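Local coordinates for protein NLP/P60 (PDB 6B8C) that probably hydrolyses peptide bonds in the stem peptides of peptidoglycan, acting as a secreted NlpC/p60-type endopeptidase that generates muropeptides, at residues A[46-51]-A[58-63]. Numbering follows the deposited sequence.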
ATOM      1  N   GLY A  46      -8.288   7.819   8.562  1.00 61.72           N
ATOM      2  CA  GLY A  46      -9.434   7.000   8.232  1.00 63.06           C
ATOM      3  C   GLY A  46     -10.031   7.224   6.858  1.00 61.90           C
ATOM      4  O   GLY A  46     -11.050   6.602   6.542  1.00 62.01           O
ATOM      5  N   GLY A  47      -9.439   8.086   6.035  1.00 59.37           N
ATOM      6  CA  GLY A  47     -10.003   8.358   4.722  1.00 60.02           C
ATOM      7  C   GLY A  47      -9.906   7.149   3.806  1.00 62.46           C
ATOM      8  O   GLY A  47      -8.888   6.455   3.760  1.00 61.76           O
ATOM      9  N   LYS A  48     -10.989   6.901   3.059  1.00 62.60           N
ATOM     10  CA  LYS A  48     -11.092   5.709   2.228  1.00 65.56           C
ATOM     11  C   LYS A  48     -11.437   6.002   0.768  1.00 65.59           C
ATOM     12  O   LYS A  48     -11.771   5.066   0.029  1.00 66.91           O
ATOM     13  CB  LYS A  48     -12.133   4.750   2.815  1.00 68.94           C
ATOM     14  CG  LYS A  48     -11.768   4.152   4.169  1.00 70.80           C
ATOM     15  CD  LYS A  48     -12.858   3.200   4.641  1.00 75.38           C
ATOM     16  CE  LYS A  48     -12.351   2.206   5.676  1.00 78.36           C
ATOM     17  NZ  LYS A  48     -13.345   1.121   5.940  1.00 83.12           N
ATOM     18  N   ASP A  49     -11.370   7.256   0.330  1.00 63.91           N
ATOM     19  CA  ASP A  49     -11.765   7.618  -1.024  1.00 65.53           C
ATOM     20  C   ASP A  49     -10.884   8.766  -1.498  1.00 61.80           C
ATOM     21  O   ASP A  49     -10.111   9.328  -0.713  1.00 59.24           O
ATOM     22  CB  ASP A  49     -13.256   7.985  -1.077  1.00 70.83           C
ATOM     23  CG  ASP A  49     -13.613   9.128  -0.158  1.00 75.74           C
ATOM     24  OD1 ASP A  49     -13.171  10.266  -0.423  1.00 75.19           O
ATOM     25  OD2 ASP A  49     -14.352   8.886   0.825  1.00 79.77           O
ATOM     26  N   PRO A  50     -10.955   9.123  -2.792  1.00 65.06           N
ATOM     27  CA  PRO A  50     -10.013  10.126  -3.334  1.00 62.51           C
ATOM     28  C   PRO A  50     -10.116  11.523  -2.727  1.00 59.52           C
ATOM     29  O   PRO A  50      -9.277  12.370  -3.058  1.00 57.95           O
ATOM     30  CB  PRO A  50     -10.358  10.159  -4.829  1.00 63.79           C
ATOM     31  CG  PRO A  50     -10.890   8.806  -5.109  1.00 66.37           C
ATOM     32  CD  PRO A  50     -11.668   8.426  -3.880  1.00 67.02           C
ATOM     33  N   SER A  51     -11.097  11.809  -1.869  1.00 63.43           N
ATOM     34  CA  SER A  51     -11.078  13.092  -1.173  1.00 62.04           C
ATOM     35  C   SER A  51     -10.067  13.116  -0.034  1.00 60.20           C
ATOM     36  O   SER A  51      -9.748  14.195   0.475  1.00 60.80           O
ATOM     37  CB  SER A  51     -12.469  13.438  -0.635  1.00 64.75           C
ATOM     38  OG  SER A  51     -12.740  12.753   0.575  1.00 67.45           O
ATOM     39  N   PHE A  58      -5.875   3.944   1.153  1.00 60.34           N
ATOM     40  CA  PHE A  58      -5.335   4.082  -0.194  1.00 59.00           C
ATOM     41  C   PHE A  58      -5.137   2.720  -0.860  1.00 60.40           C
ATOM     42  O   PHE A  58      -5.598   2.491  -1.988  1.00 60.04           O
ATOM     43  CB  PHE A  58      -4.023   4.865  -0.121  1.00 57.01           C
ATOM     44  CG  PHE A  58      -3.258   4.885  -1.401  1.00 55.57           C
ATOM     45  CD1 PHE A  58      -3.811   5.434  -2.540  1.00 54.50           C
ATOM     46  CD2 PHE A  58      -1.977   4.364  -1.463  1.00 55.65           C
ATOM     47  CE1 PHE A  58      -3.104   5.456  -3.724  1.00 54.91           C
ATOM     48  CE2 PHE A  58      -1.264   4.380  -2.646  1.00 55.39           C
ATOM     49  CZ  PHE A  58      -1.827   4.927  -3.777  1.00 55.38           C
ATOM     50  N   THR A  59      -4.457   1.799  -0.170  1.00 60.41           N
ATOM     51  CA  THR A  59      -4.220   0.472  -0.736  1.00 62.84           C
ATOM     52  C   THR A  59      -5.526  -0.283  -0.950  1.00 65.65           C
ATOM     53  O   THR A  59      -5.707  -0.956  -1.979  1.00 66.34           O
ATOM     54  CB  THR A  59      -3.281  -0.327   0.171  1.00 63.51           C
ATOM     55  OG1 THR A  59      -3.902  -0.533   1.445  1.00 65.00           O
ATOM     56  CG2 THR A  59      -1.971   0.421   0.375  1.00 61.40           C
ATOM     57  N   ARG A  60      -6.453  -0.188   0.013  1.00 63.92           N
ATOM     58  CA  ARG A  60      -7.752  -0.825  -0.158  1.00 67.35           C
ATOM     59  C   ARG A  60      -8.480  -0.273  -1.374  1.00 64.60           C
ATOM     60  O   ARG A  60      -9.082  -1.032  -2.140  1.00 65.73           O
ATOM     61  CB  ARG A  60      -8.603  -0.638   1.098  1.00 71.29           C
ATOM     62  CG  ARG A  60      -9.984  -1.258   0.981  1.00 76.39           C
ATOM     63  CD  ARG A  60     -10.725  -1.262   2.306  1.00 78.98           C
ATOM     64  NE  ARG A  60     -11.566  -0.084   2.482  1.00 78.57           N
ATOM     65  CZ  ARG A  60     -12.805   0.023   2.014  1.00 81.15           C
ATOM     66  NH1 ARG A  60     -13.500   1.134   2.219  1.00 81.76           N
ATOM     67  NH2 ARG A  60     -13.350  -0.980   1.335  1.00 83.75           N
ATOM     68  N   TYR A  61      -8.429   1.046  -1.573  1.00 67.08           N
ATOM     69  CA  TYR A  61      -9.121   1.654  -2.701  1.00 65.20           C
ATOM     70  C   TYR A  61      -8.516   1.210  -4.025  1.00 65.19           C
ATOM     71  O   TYR A  61      -9.244   0.919  -4.981  1.00 65.79           O
ATOM     72  CB  TYR A  61      -9.080   3.177  -2.572  1.00 61.64           C
ATOM     73  CG  TYR A  61     -10.024   3.888  -3.512  1.00 61.01           C
ATOM     74  CD1 TYR A  61      -9.570   4.426  -4.712  1.00 59.70           C
ATOM     75  CD2 TYR A  61     -11.375   4.009  -3.206  1.00 62.18           C
ATOM     76  CE1 TYR A  61     -10.435   5.072  -5.575  1.00 60.37           C
ATOM     77  CE2 TYR A  61     -12.248   4.649  -4.064  1.00 62.74           C
ATOM     78  CZ  TYR A  61     -11.774   5.178  -5.247  1.00 61.56           C
ATOM     79  OH  TYR A  61     -12.643   5.820  -6.101  1.00 61.52           O
ATOM     80  N   VAL A  62      -7.185   1.157  -4.100  1.00 63.50           N
ATOM     81  CA  VAL A  62      -6.530   0.708  -5.327  1.00 64.81           C
ATOM     82  C   VAL A  62      -6.952  -0.720  -5.661  1.00 68.79           C
ATOM     83  O   VAL A  62      -7.352  -1.026  -6.796  1.00 69.01           O
ATOM     84  CB  VAL A  62      -5.001   0.834  -5.197  1.00 63.03           C
ATOM     85  CG1 VAL A  62      -4.310   0.221  -6.399  1.00 64.13           C
ATOM     86  CG2 VAL A  62      -4.612   2.300  -5.056  1.00 60.59           C
ATOM     87  N   TYR A  63      -6.881  -1.615  -4.670  1.00 65.11           N
ATOM     88  CA  TYR A  63      -7.242  -3.003  -4.934  1.00 71.60           C
ATOM     89  C   TYR A  63      -8.724  -3.156  -5.233  1.00 73.75           C
ATOM     90  O   TYR A  63      -9.105  -4.026  -6.019  1.00 76.16           O
ATOM     91  CB  TYR A  63      -6.826  -3.888  -3.765  1.00 75.10           C
ATOM     92  CG  TYR A  63      -5.429  -4.406  -3.954  1.00 77.48           C
ATOM     93  CD1 TYR A  63      -4.336  -3.649  -3.571  1.00 76.14           C
ATOM     94  CD2 TYR A  63      -5.203  -5.633  -4.564  1.00 81.41           C
ATOM     95  CE1 TYR A  63      -3.054  -4.108  -3.762  1.00 78.10           C
ATOM     96  CE2 TYR A  63      -3.923  -6.101  -4.761  1.00 82.82           C
ATOM     97  CZ  TYR A  63      -2.852  -5.335  -4.356  1.00 82.46           C
ATOM     98  OH  TYR A  63      -1.570  -5.791  -4.547  1.00 86.98           O
TER
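R60 and Y61 both set CG trans to the backbone N (chi1 -167° for Y61), beside the carbonyl carbon; both residues leave helix 55-67 on the side facing residues 48-50, and this torsion lays the Y61 ring by P50 and the carbonyl O of K48. The Y61 ring meets P50 at about a right angle: CD of P50 sits over one face, 4.0 Å from the ring centroid and 30° off the normal, which satisfies a CH-pi contact. The ring atom of Y61 nearest to P50 CD is CZ, at 3.5 Å, and P50 CG lies 3.6 Å from Y61 OH, so the pyrrolidine covers the phenol end of the ring. Nearer the helix, the carbonyl O of K48 approaches CD2 of Y61 obliquely at 3.4 Å.

R60 is bent at chi3, and this turns its guanidinium against the extended K48 chain. CD of K48 comes to 3.2 Å from R60 NH1, at the guanidinium edge and near its plane, so the lysine is met through its methylenes. The two probably cationic ends are nevertheless close, with K48 NZ 3.7 Å from R60 NH1; the salt bridge from R60 NH2 to D70 probably offsets part of that charge. No hydrogen bond joins the two segments, consistent with a surface contact made by van der Waals packing.

The turn that presents P50 is held from within. OD1 of D49 accepts two bonds, from S51 N (3.0 Å, 150° at the hydrogen) on its anti lone pair and from S51 OG (2.7 Å) on its syn lone pair. Y38 meets the Y61 ring edge-to-face and also touches P50. The OD1–S51 N bond closes an Asx turn between strands 48-49 and 52-53, a small antiparallel hairpin laid against helix 55-67 in this NlpC/P60 domain of the papain-like clan CA.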